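Bacteriocin (Pseudomonas syringae pv. tomato, PDB 4FZL) probably kills susceptible bacteria by cleaving the peptidoglycan precursor lipid II, acting as a calcium-binding bacteriocin of the colicin M family. Local coordinates at residues A[43-48]-A[61-66]; A[114-119]-A[230-235]; A[119-124]-A[155-160]; A[9-14]-A[66-71]. All blocks are in the same frame, centred on the assembly; numbering follows the deposited sequence. Where two conformers were deposited one is given.

Contact 1 of 4, residues A[43-48]-A[61-66]; sequences LKTFAA and TAYNEI
Thr45 CG2 is the methyl on which this helix-helix contact turns: it lies 3.7 Å from both Tyr63 CD1 and Tyr63 CE1, meeting that side of the ring obliquely. On the Ile66 side the same methyl is 3.8 Å from Ile66 CG2, where the two branched side chains slide past each other in opposite directions. Phe46 runs alongside Tyr63, pointing the same way, and Tyr63 CE1 comes to the edge of the Phe46 ring, 4.0 Å from Phe46 CE1. One turn on, Ala48 CB fits against Ile66 CD1 at 3.6 Å. The torsions explain the division of labour at Thr45. CG2 stands anti to the backbone N (OG1 at chi1 -59°), while OG1 turns back along its own helix and is hydrogen-bonded to Val41 O. Tyr63 OH is likewise held outside the pair, by Leu10 O. No hydrogen bond joins the segments, so the join is apolar packing between axes 9.3 Å apart that run at 131°, nearer antiparallel than parallel. Around it, helix 96-106 packs on Leu43 and Ala47, Phe46 has edge-to-face partners in Tyr17 and Phe98, and helix 5-12 reaches the same cluster through Leu10.

Contact 2 of 4, residues A[114-119]-A[230-235]; sequences FPIQNV and GSLPVT
The flat peptide group between Gly230 and Ser231 presents one face to Ile116. CG2 of that side chain stands almost directly above the carbonyl carbon, 3.5 Å from Gly230 C, and is also 3.7 Å from Ser231 N. Gly230 has no side chain, so the methyl can settle on bare backbone; its phi of 108° is one that glycine adopts readily. A second flat group, the Phe114 ring, belongs to the segment 114-119 alone and has Val119 CG2 over the centre of one face, 3.7 Å above the plane. In Ile116, chi1 of -162° sets CG1 anti to the backbone N and leaves CG2 between that N and the carbonyl carbon, aimed at the glycine. The short, weakly bonded helix 116-119 thereby docks on Leu232 of strand 232-238, an antiparallel partner of strand 184-197 in the mixed sheet, and on the chain leading to it. At and just before the first turn of the helix, Ile116 and Phe114 make backbone hydrogen bonds with Pro229 and Glu227. Ile116 and Leu232 meet tip to tip, with Ile116 CG2 4.1 Å from Leu232 CG. Leu232 CD2 then reaches the flank of Gln117, 4.3 Å from Gln117 CB. Ala192 of strand 184-197 and Ile228 add apolar packing to Ile116, which is buried, whereas Gln117 and Gly230 lie at the exposed margin.

Contact 3 of 4, residues A[119-124]-A[155-160]; sequences VGLNVD and GKDSNA. With EDO (1,2-ethanediol), chain H.
Gly120 leaves helix 116-119 with a positive phi and brings the following extended chain alongside the turn at Asp157 and Ser158, Leu121 CA coming within 5.8 Å of Asp157 CA. The carboxylate of Asp157 then takes hold of the backbone: Asn122 N donates to Asp157 OD1 at 2.8 Å in a nearly straight bond (164°). The donor arrives from above the carboxylate plane, 76° out of it. Tyr152 OH of strand 142-153 is a second partner of OD1, so this oxygen is gripped from both the loop and the sheet. A water extends the clamp, donating to Asp157 OD2 and, at 2.9 Å, to Asn122 O. Ser158 is the N-cap of helix 159-165: with its OG anti to the backbone N (chi1 172°), it caps Ser161 N, while its CB packs 3.9 Å from Val119 O. Val119 O is itself hydrogen-bonded to Ser161 OG, and the side chain of Val119 touches that of Leu165, a calcium-binding residue at the far end of the same helix. Leu121 and Val123 turn away from this turn to pack on strands 142-153 and 167-178. At the exposed Asn122 side chain, a 1,2-ethanediol, probably from the crystallisation liquor, donates from O2 to Asn122 OD1 at 2.8 Å.

Contact 4 of 4, residues A[9-14]-A[66-71]; sequences VLLLQG and IATDIG
Leu10 can be followed atom by atom into the surface of helix 59-70. Its CB starts 3.8 Å from Ala67 CB, the two stems facing each other where the backbones come closest, with Leu10 CA 6.0 Å from Ala67 CA. CG is then set anti to the carbonyl carbon (chi1 -65°) and, with chi2 of 170° extending the chain, CD1 is carried past the alanine toward the next turn. There Leu10 CD1 meets Ile70 CD1 at 3.7 Å, the two side chains crossing at about a right angle, and it still stays 4.1 Å from Ala67 CB. This is helix-on-helix packing in the all-helical N-terminal part of the chain, consistent with the small Ala67 at the point of closest backbone approach. Leu11 comes to the same methyl from a second direction, its CD2 3.8 Å from Ala67 CB, so that two successive leucines hold the alanine. The leucine fork also lies against Thr68, with Leu11 CD1 4.1 Å from Thr68 OG1. That hydroxyl is occupied within its own helix by a hydrogen bond to Asn64 O, and its meeting with the leucine is plain packing. Ile80 and Ile81 also pack on Ile70, Thr45 of helix 37-54 on both Leu10 and Ile70, and Met2 on the more exposed Leu11.

The four contacts form two groups in an elongated chain. Contacts 1 and 4 both use helix 59-70, their segments overlapping at Ile66 and their centres about 8 Å apart; contact 4 brackets contact 1 in sequence, and Thr45 packing on Leu10 and Ile70 joins them. This helical group is complete before the second begins. Contacts 2 and 3, about 11 Å apart between centres, overlap at Val119, and Leu121 CD1 bridges them by packing on Ile116 and Leu232. Contact 2, which spans contact 3, fastens helix 116-119 to strand 232-238; contact 3 fastens the following chain to the turn before helix 159-165, which ends at calcium-binding Leu165. Between groups, centres lie about 25 to 33 Å apart, consistent with separately packed parts.

Contact 1 of 4, residues A[43-48]-A[61-66]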
loop_
_atom_site.group_PDB
_atom_site.type_symbol
_atom_site.label_atom_id
_atom_site.label_comp_id
_atom_site.label_asym_id
_atom_site.label_seq_id
_atom_site.Cartn_x
_atom_site.Cartn_y
_atom_site.Cartn_z
ATOM N N LEU A 43 -2.058 7.351 -14.148
ATOM C CA LEU A 43 -2.138 6.275 -13.189
ATOM C C LEU A 43 -0.872 5.401 -13.253
ATOM O O LEU A 43 -0.295 5.011 -12.230
ATOM C CB LEU A 43 -3.405 5.458 -13.457
ATOM C CG LEU A 43 -3.622 4.313 -12.473
ATOM C CD1 LEU A 43 -3.668 4.750 -11.012
ATOM C CD2 LEU A 43 -4.933 3.593 -12.809
ATOM N N LYS A 44 -0.428 5.086 -14.483
ATOM C CA LYS A 44 0.802 4.370 -14.637
ATOM C C LYS A 44 2.068 5.090 -14.137
ATOM O O LYS A 44 2.994 4.472 -13.621
ATOM C CB LYS A 44 0.938 3.843 -16.085
ATOM C CG LYS A 44 0.007 2.708 -16.472
ATOM C CD LYS A 44 0.239 2.048 -17.837
ATOM C CE LYS A 44 -0.357 2.848 -18.916
ATOM N NZ LYS A 44 -0.100 2.135 -20.230
ATOM N N THR A 45 2.056 6.413 -14.273
ATOM C CA THR A 45 3.146 7.222 -13.758
ATOM C C THR A 45 3.131 7.151 -12.219
ATOM O O THR A 45 4.210 7.099 -11.605
ATOM C CB THR A 45 3.059 8.675 -14.275
ATOM O OG1 THR A 45 3.104 8.645 -15.700
ATOM C CG2 THR A 45 4.163 9.648 -13.644
ATOM N N PHE A 46 1.915 7.249 -11.611
ATOM C CA PHE A 46 1.855 7.125 -10.157
ATOM C C PHE A 46 2.482 5.783 -9.720
ATOM O O PHE A 46 3.180 5.725 -8.684
ATOM C CB PHE A 46 0.433 7.194 -9.605
ATOM C CG PHE A 46 -0.358 8.426 -9.926
ATOM C CD1 PHE A 46 0.226 9.648 -10.265
ATOM C CD2 PHE A 46 -1.722 8.354 -9.906
ATOM C CE1 PHE A 46 -0.543 10.707 -10.606
ATOM C CE2 PHE A 46 -2.520 9.464 -10.175
ATOM C CZ PHE A 46 -1.902 10.647 -10.544
ATOM N N ALA A 47 2.109 4.704 -10.433
ATOM C CA ALA A 47 2.661 3.445 -10.006
ATOM C C ALA A 47 4.174 3.379 -10.152
ATOM O O ALA A 47 4.869 2.810 -9.316
ATOM C CB ALA A 47 2.038 2.396 -10.868
ATOM N N ALA A 48 4.671 3.935 -11.267
ATOM C CA ALA A 48 6.114 3.987 -11.460
ATOM C C ALA A 48 6.829 4.838 -10.381
ATOM O O ALA A 48 7.967 4.497 -9.953
ATOM C CB ALA A 48 6.431 4.498 -12.871
ATOM N N THR A 61 10.539 14.023 -7.304
ATOM C CA THR A 61 11.641 13.910 -8.240
ATOM C C THR A 61 11.385 12.788 -9.175
ATOM O O THR A 61 11.503 12.925 -10.404
ATOM C CB THR A 61 12.994 13.726 -7.556
ATOM O OG1 THR A 61 13.185 14.859 -6.673
ATOM C CG2 THR A 61 14.170 13.679 -8.568
ATOM N N ALA A 62 10.962 11.643 -8.629
ATOM C CA ALA A 62 10.694 10.360 -9.390
ATOM C C ALA A 62 9.555 10.669 -10.421
ATOM O O ALA A 62 9.688 10.426 -11.636
ATOM C CB ALA A 62 10.286 9.212 -8.487
ATOM N N TYR A 63 8.461 11.239 -9.909
ATOM C CA TYR A 63 7.336 11.621 -10.734
ATOM C C TYR A 63 7.777 12.516 -11.907
ATOM O O TYR A 63 7.456 12.247 -13.085
ATOM C CB TYR A 63 6.282 12.335 -9.884
ATOM C CG TYR A 63 5.115 12.876 -10.720
ATOM C CD1 TYR A 63 4.005 12.084 -10.905
ATOM C CD2 TYR A 63 5.189 14.131 -11.287
ATOM C CE1 TYR A 63 2.893 12.543 -11.637
ATOM C CE2 TYR A 63 4.153 14.570 -12.042
ATOM C CZ TYR A 63 3.005 13.815 -12.259
ATOM O OH TYR A 63 1.919 14.319 -13.028
ATOM N N ASN A 64 8.508 13.581 -11.537
ATOM C CA ASN A 64 8.977 14.531 -12.550
ATOM C C ASN A 64 9.903 13.822 -13.592
ATOM O O ASN A 64 9.771 14.054 -14.842
ATOM C CB ASN A 64 9.740 15.705 -11.957
ATOM C CG ASN A 64 8.870 16.682 -11.184
ATOM O OD1 ASN A 64 7.675 16.773 -11.370
ATOM N ND2 ASN A 64 9.512 17.447 -10.286
ATOM N N GLU A 65 10.808 12.959 -13.099
ATOM C CA GLU A 65 11.697 12.256 -14.014
ATOM C C GLU A 65 10.992 11.289 -14.941
ATOM O O GLU A 65 11.404 11.174 -16.115
ATOM C CB GLU A 65 12.830 11.562 -13.274
ATOM C CG GLU A 65 13.795 12.604 -12.700
ATOM C CD GLU A 65 14.535 13.412 -13.831
ATOM O OE1 GLU A 65 15.117 12.809 -14.755
ATOM O OE2 GLU A 65 14.547 14.651 -13.805
ATOM N N ILE A 66 9.972 10.575 -14.442
ATOM C CA ILE A 66 9.181 9.694 -15.303
ATOM C C ILE A 66 8.407 10.543 -16.340
ATOM O O ILE A 66 8.371 10.229 -17.543
ATOM C CB ILE A 66 8.202 8.944 -14.414
ATOM C CG1 ILE A 66 8.951 7.936 -13.564
ATOM C CG2 ILE A 66 7.225 8.181 -15.270
ATOM C CD1 ILE A 66 8.198 7.536 -12.299
#

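Contact 2 of 4, residues A[114-119]-A[230-235]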
loop_
_atom_site.group_PDB
_atom_site.type_symbol
_atom_site.label_atom_id
_atom_site.label_comp_id
_atom_site.label_asym_id
_atom_site.label_seq_id
_atom_site.Cartn_x
_atom_site.Cartn_y
_atom_site.Cartn_z
ATOM N N PHE A 114 4.485 -5.683 -0.411
ATOM C CA PHE A 114 4.289 -4.543 0.449
ATOM C C PHE A 114 5.145 -4.789 1.689
ATOM O O PHE A 114 4.710 -5.407 2.603
ATOM C CB PHE A 114 2.824 -4.339 0.849
ATOM C CG PHE A 114 2.480 -2.943 1.335
ATOM C CD1 PHE A 114 3.404 -1.999 1.682
ATOM C CD2 PHE A 114 1.182 -2.582 1.483
ATOM C CE1 PHE A 114 3.048 -0.747 2.094
ATOM C CE2 PHE A 114 0.801 -1.354 1.961
ATOM C CZ PHE A 114 1.757 -0.426 2.272
ATOM N N PRO A 115 6.425 -4.401 1.641
ATOM C CA PRO A 115 7.305 -4.737 2.788
ATOM C C PRO A 115 6.678 -4.316 4.130
ATOM O O PRO A 115 6.151 -3.186 4.227
ATOM C CB PRO A 115 8.597 -3.984 2.479
ATOM C CG PRO A 115 8.554 -3.895 0.950
ATOM C CD PRO A 115 7.132 -3.652 0.584
ATOM N N ILE A 116 6.767 -5.173 5.141
ATOM C CA ILE A 116 6.022 -4.845 6.374
ATOM C C ILE A 116 6.400 -3.468 6.958
ATOM O O ILE A 116 5.562 -2.788 7.547
ATOM C CB ILE A 116 6.152 -6.042 7.390
ATOM C CG1 ILE A 116 5.076 -5.988 8.470
ATOM C CG2 ILE A 116 7.557 -6.078 8.039
ATOM C CD1 ILE A 116 4.934 -7.253 9.315
ATOM N N GLN A 117 7.684 -3.142 6.844
ATOM C CA GLN A 117 8.136 -1.888 7.373
ATOM C C GLN A 117 7.582 -0.618 6.641
ATOM O O GLN A 117 7.575 0.459 7.170
ATOM C CB GLN A 117 9.666 -1.902 7.454
ATOM C CG GLN A 117 10.326 -1.821 6.112
ATOM C CD GLN A 117 10.661 -3.166 5.472
ATOM O OE1 GLN A 117 10.076 -4.187 5.805
ATOM N NE2 GLN A 117 11.627 -3.156 4.548
ATOM N N ASN A 118 7.038 -0.826 5.426
ATOM C CA ASN A 118 6.424 0.231 4.658
ATOM C C ASN A 118 4.952 0.471 4.971
ATOM O O ASN A 118 4.425 1.529 4.586
ATOM C CB ASN A 118 6.541 0.014 3.163
ATOM C CG ASN A 118 7.982 0.027 2.648
ATOM O OD1 ASN A 118 8.914 0.205 3.421
ATOM N ND2 ASN A 118 8.159 -0.276 1.339
ATOM N N VAL A 119 4.334 -0.410 5.732
ATOM C CA VAL A 119 2.907 -0.314 5.941
ATOM C C VAL A 119 2.555 0.815 6.914
ATOM O O VAL A 119 1.537 1.471 6.764
ATOM C CB VAL A 119 2.389 -1.665 6.443
ATOM C CG1 VAL A 119 0.889 -1.569 6.853
ATOM C CG2 VAL A 119 2.630 -2.750 5.363
ATOM N N GLY A 230 8.756 -9.763 6.042
ATOM C CA GLY A 230 9.618 -9.132 7.018
ATOM C C GLY A 230 9.055 -9.254 8.423
ATOM O O GLY A 230 7.970 -9.730 8.641
ATOM N N SER A 231 9.778 -8.722 9.370
ATOM C CA SER A 231 9.346 -8.723 10.715
ATOM C C SER A 231 9.674 -7.416 11.370
ATOM O O SER A 231 10.626 -6.752 10.964
ATOM C CB SER A 231 9.967 -9.937 11.421
ATOM O OG SER A 231 11.379 -9.737 11.499
ATOM N N LEU A 232 8.838 -7.048 12.334
ATOM C CA LEU A 232 9.017 -5.854 13.125
ATOM C C LEU A 232 9.313 -6.299 14.557
ATOM O O LEU A 232 8.409 -6.837 15.244
ATOM C CB LEU A 232 7.779 -5.028 13.152
ATOM C CG LEU A 232 7.364 -4.477 11.788
ATOM C CD1 LEU A 232 5.977 -3.799 11.911
ATOM C CD2 LEU A 232 8.460 -3.575 11.242
ATOM N N PRO A 233 10.572 -6.080 15.018
ATOM C CA PRO A 233 10.830 -6.487 16.373
ATOM C C PRO A 233 10.098 -5.616 17.318
ATOM O O PRO A 233 10.003 -4.398 17.072
ATOM C CB PRO A 233 12.350 -6.334 16.553
ATOM C CG PRO A 233 12.846 -5.658 15.351
ATOM C CD PRO A 233 11.753 -5.556 14.330
ATOM N N VAL A 234 9.572 -6.224 18.385
ATOM C CA VAL A 234 8.826 -5.533 19.433
ATOM C C VAL A 234 9.065 -6.082 20.828
ATOM O O VAL A 234 9.333 -7.285 20.989
ATOM C CB VAL A 234 7.293 -5.600 19.214
ATOM C CG1 VAL A 234 6.933 -4.830 17.915
ATOM C CG2 VAL A 234 6.734 -6.987 19.194
ATOM N N THR A 235 8.835 -5.224 21.823
ATOM C CA THR A 235 8.915 -5.571 23.231
ATOM C C THR A 235 7.688 -5.020 23.972
ATOM O O THR A 235 7.279 -3.871 23.723
ATOM C CB THR A 235 10.206 -4.990 23.795
ATOM O OG1 THR A 235 10.199 -3.577 23.587
ATOM C CG2 THR A 235 11.384 -5.577 23.047
#

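Contact 3 of 4, residues A[119-124]-A[155-160]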
loop_
_atom_site.group_PDB
_atom_site.type_symbol
_atom_site.label_atom_id
_atom_site.label_comp_id
_atom_site.label_asym_id
_atom_site.label_seq_id
_atom_site.Cartn_x
_atom_site.Cartn_y
_atom_site.Cartn_z
ATOM N N VAL A 119 4.334 -0.410 5.732
ATOM C CA VAL A 119 2.907 -0.314 5.941
ATOM C C VAL A 119 2.555 0.815 6.914
ATOM O O VAL A 119 1.537 1.471 6.764
ATOM C CB VAL A 119 2.389 -1.665 6.443
ATOM C CG1 VAL A 119 0.889 -1.569 6.853
ATOM C CG2 VAL A 119 2.630 -2.750 5.363
ATOM N N GLY A 120 3.421 1.040 7.893
ATOM C CA GLY A 120 3.141 2.070 8.926
ATOM C C GLY A 120 2.489 1.576 10.199
ATOM O O GLY A 120 1.773 2.339 10.880
ATOM N N LEU A 121 2.631 0.288 10.434
ATOM C CA LEU A 121 2.047 -0.320 11.606
ATOM C C LEU A 121 2.687 0.349 12.865
ATOM O O LEU A 121 3.926 0.531 12.949
ATOM C CB LEU A 121 2.298 -1.826 11.619
ATOM C CG LEU A 121 1.554 -2.580 10.530
ATOM C CD1 LEU A 121 2.041 -3.986 10.513
ATOM C CD2 LEU A 121 0.049 -2.439 10.619
ATOM N N ASN A 122 1.868 0.473 13.877
ATOM C CA ASN A 122 2.305 0.910 15.201
ATOM C C ASN A 122 1.450 0.148 16.239
ATOM O O ASN A 122 0.590 0.696 16.897
ATOM C CB ASN A 122 2.273 2.444 15.274
ATOM C CG ASN A 122 2.872 2.968 16.545
ATOM O OD1 ASN A 122 3.762 2.347 17.173
ATOM N ND2 ASN A 122 2.482 4.198 16.885
ATOM N N VAL A 123 1.713 -1.159 16.334
ATOM C CA VAL A 123 0.794 -2.037 17.022
ATOM C C VAL A 123 0.990 -1.898 18.552
ATOM O O VAL A 123 2.060 -2.072 19.044
ATOM C CB VAL A 123 0.977 -3.490 16.591
ATOM C CG1 VAL A 123 0.038 -4.489 17.324
ATOM C CG2 VAL A 123 0.786 -3.613 15.060
ATOM N N ASP A 124 -0.099 -1.614 19.260
ATOM C CA ASP A 124 -0.099 -1.517 20.708
ATOM C C ASP A 124 -0.711 -2.829 21.207
ATOM O O ASP A 124 -1.923 -2.960 21.284
ATOM C CB ASP A 124 -0.945 -0.300 21.130
ATOM C CG ASP A 124 -1.150 -0.206 22.645
ATOM O OD1 ASP A 124 -2.078 0.547 23.090
ATOM O OD2 ASP A 124 -0.363 -0.843 23.396
ATOM N N GLY A 155 -6.179 0.747 9.410
ATOM C CA GLY A 155 -6.611 2.084 9.634
ATOM C C GLY A 155 -6.408 2.591 11.030
ATOM O O GLY A 155 -6.389 3.792 11.194
ATOM N N LYS A 156 -6.302 1.685 12.028
ATOM C CA LYS A 156 -5.858 2.061 13.422
ATOM C C LYS A 156 -4.604 2.901 13.336
ATOM O O LYS A 156 -4.377 3.808 14.165
ATOM C CB LYS A 156 -5.584 0.808 14.285
ATOM C CG LYS A 156 -5.073 1.038 15.719
ATOM C CD LYS A 156 -6.189 1.311 16.689
ATOM C CE LYS A 156 -5.752 1.242 18.146
ATOM N NZ LYS A 156 -6.858 1.714 19.037
ATOM N N ASP A 157 -3.735 2.615 12.344
ATOM C CA ASP A 157 -2.411 3.313 12.173
ATOM C C ASP A 157 -2.221 4.123 10.956
ATOM O O ASP A 157 -1.564 5.176 11.030
ATOM C CB ASP A 157 -1.274 2.275 12.230
ATOM C CG ASP A 157 -1.281 1.575 13.526
ATOM O OD1 ASP A 157 -0.959 0.356 13.542
ATOM O OD2 ASP A 157 -1.698 2.307 14.493
ATOM N N SER A 158 -2.790 3.693 9.818
ATOM C CA SER A 158 -2.592 4.387 8.549
ATOM C C SER A 158 -3.891 4.289 7.733
ATOM O O SER A 158 -4.111 3.282 7.075
ATOM C CB SER A 158 -1.403 3.752 7.782
ATOM O OG SER A 158 -1.232 4.249 6.449
ATOM N N ASN A 159 -4.783 5.304 7.802
ATOM C CA ASN A 159 -5.869 5.319 6.837
ATOM C C ASN A 159 -5.340 5.014 5.439
ATOM O O ASN A 159 -5.938 4.198 4.663
ATOM C CB ASN A 159 -6.665 6.603 6.727
ATOM C CG ASN A 159 -7.580 6.537 5.524
ATOM O OD1 ASN A 159 -7.224 7.001 4.395
ATOM N ND2 ASN A 159 -8.684 5.781 5.699
ATOM N N ALA A 160 -4.212 5.607 5.078
ATOM C CA ALA A 160 -3.702 5.220 3.734
ATOM C C ALA A 160 -3.478 3.796 3.357
ATOM O O ALA A 160 -4.044 3.363 2.385
ATOM C CB ALA A 160 -2.491 6.009 3.383
HETATM C C1 EDO H . 2.376 0.875 21.626
HETATM O O1 EDO H . 1.781 2.066 21.076
HETATM C C2 EDO H . 3.431 0.451 20.624
HETATM O O2 EDO H . 3.667 1.692 19.897
HETATM O O HOH W 1 -2.157 1.572 17.305
#

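Contact 4 of 4, residues A[9-14]-A[66-71]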
loop_
_atom_site.group_PDB
_atom_site.type_symbol
_atom_site.label_atom_id
_atom_site.label_comp_id
_atom_site.label_asym_id
_atom_site.label_seq_id
_atom_site.Cartn_x
_atom_site.Cartn_y
_atom_site.Cartn_z
ATOM N N VAL A 9 1.233 18.014 -19.629
ATOM C CA VAL A 9 0.166 17.998 -18.643
ATOM C C VAL A 9 0.649 17.289 -17.362
ATOM O O VAL A 9 0.464 17.796 -16.248
ATOM C CB VAL A 9 -1.108 17.353 -19.206
ATOM C CG1 VAL A 9 -2.129 16.863 -18.079
ATOM C CG2 VAL A 9 -1.719 18.329 -20.244
ATOM N N LEU A 10 1.352 16.181 -17.509
ATOM C CA LEU A 10 1.872 15.542 -16.292
ATOM C C LEU A 10 2.711 16.547 -15.472
ATOM O O LEU A 10 2.576 16.572 -14.252
ATOM C CB LEU A 10 2.684 14.269 -16.566
ATOM C CG LEU A 10 1.982 13.087 -17.154
ATOM C CD1 LEU A 10 2.957 11.926 -17.610
ATOM C CD2 LEU A 10 0.960 12.488 -16.108
ATOM N N LEU A 11 3.659 17.217 -16.119
ATOM C CA LEU A 11 4.542 18.116 -15.388
ATOM C C LEU A 11 3.753 19.253 -14.795
ATOM O O LEU A 11 3.978 19.556 -13.661
ATOM C CB LEU A 11 5.658 18.660 -16.265
ATOM C CG LEU A 11 6.684 17.544 -16.569
ATOM C CD1 LEU A 11 7.747 18.054 -17.566
ATOM C CD2 LEU A 11 7.428 17.183 -15.260
ATOM N N LEU A 12 2.798 19.818 -15.539
ATOM C CA LEU A 12 1.907 20.873 -15.001
ATOM C C LEU A 12 1.107 20.422 -13.758
ATOM O O LEU A 12 0.902 21.233 -12.827
ATOM C CB LEU A 12 0.900 21.372 -16.047
ATOM C CG LEU A 12 1.434 22.381 -17.065
ATOM C CD1 LEU A 12 0.423 22.622 -18.190
ATOM C CD2 LEU A 12 1.807 23.726 -16.465
ATOM N N GLN A 13 0.708 19.145 -13.737
ATOM C CA GLN A 13 -0.105 18.606 -12.663
ATOM C C GLN A 13 0.742 18.053 -11.492
ATOM O O GLN A 13 0.205 17.570 -10.507
ATOM C CB GLN A 13 -0.897 17.487 -13.193
ATOM C CG GLN A 13 -1.908 17.758 -14.303
ATOM C CD GLN A 13 -3.298 17.970 -13.783
ATOM O OE1 GLN A 13 -4.190 17.078 -13.927
ATOM N NE2 GLN A 13 -3.486 19.081 -13.101
ATOM N N GLY A 14 2.075 18.157 -11.565
ATOM C CA GLY A 14 2.907 17.624 -10.486
ATOM C C GLY A 14 2.643 18.197 -9.092
ATOM O O GLY A 14 2.640 17.407 -8.105
ATOM N N ILE A 66 9.972 10.575 -14.442
ATOM C CA ILE A 66 9.181 9.694 -15.303
ATOM C C ILE A 66 8.407 10.543 -16.340
ATOM O O ILE A 66 8.371 10.229 -17.543
ATOM C CB ILE A 66 8.202 8.944 -14.414
ATOM C CG1 ILE A 66 8.951 7.936 -13.564
ATOM C CG2 ILE A 66 7.225 8.181 -15.270
ATOM C CD1 ILE A 66 8.198 7.536 -12.299
ATOM N N ALA A 67 7.829 11.656 -15.904
ATOM C CA ALA A 67 7.072 12.509 -16.859
ATOM C C ALA A 67 8.019 13.043 -17.914
ATOM O O ALA A 67 7.667 13.117 -19.092
ATOM C CB ALA A 67 6.380 13.648 -16.142
ATOM N N THR A 68 9.207 13.437 -17.485
ATOM C CA THR A 68 10.203 13.948 -18.397
ATOM C C THR A 68 10.617 12.884 -19.428
ATOM O O THR A 68 10.775 13.155 -20.653
ATOM C CB THR A 68 11.404 14.577 -17.644
ATOM O OG1 THR A 68 10.929 15.611 -16.799
ATOM C CG2 THR A 68 12.475 15.075 -18.626
ATOM N N ASP A 69 10.759 11.659 -18.960
ATOM C CA ASP A 69 11.107 10.580 -19.876
ATOM C C ASP A 69 10.007 10.266 -20.874
ATOM O O ASP A 69 10.264 10.036 -22.086
ATOM C CB ASP A 69 11.587 9.370 -19.098
ATOM C CG ASP A 69 12.393 8.426 -19.987
ATOM O OD1 ASP A 69 13.410 8.878 -20.592
ATOM O OD2 ASP A 69 11.990 7.259 -20.097
ATOM N N ILE A 70 8.757 10.288 -20.393
ATOM C CA ILE A 70 7.602 10.113 -21.305
ATOM C C ILE A 70 7.681 11.221 -22.394
ATOM O O ILE A 70 7.378 10.994 -23.564
ATOM C CB ILE A 70 6.268 10.150 -20.529
ATOM C CG1 ILE A 70 6.099 8.882 -19.642
ATOM C CG2 ILE A 70 5.044 10.199 -21.489
ATOM C CD1 ILE A 70 4.943 8.978 -18.645
ATOM N N GLY A 71 8.042 12.417 -21.948
ATOM C CA GLY A 71 8.243 13.585 -22.800
ATOM C C GLY A 71 9.290 13.500 -23.885
ATOM O O GLY A 71 9.354 14.348 -24.789
#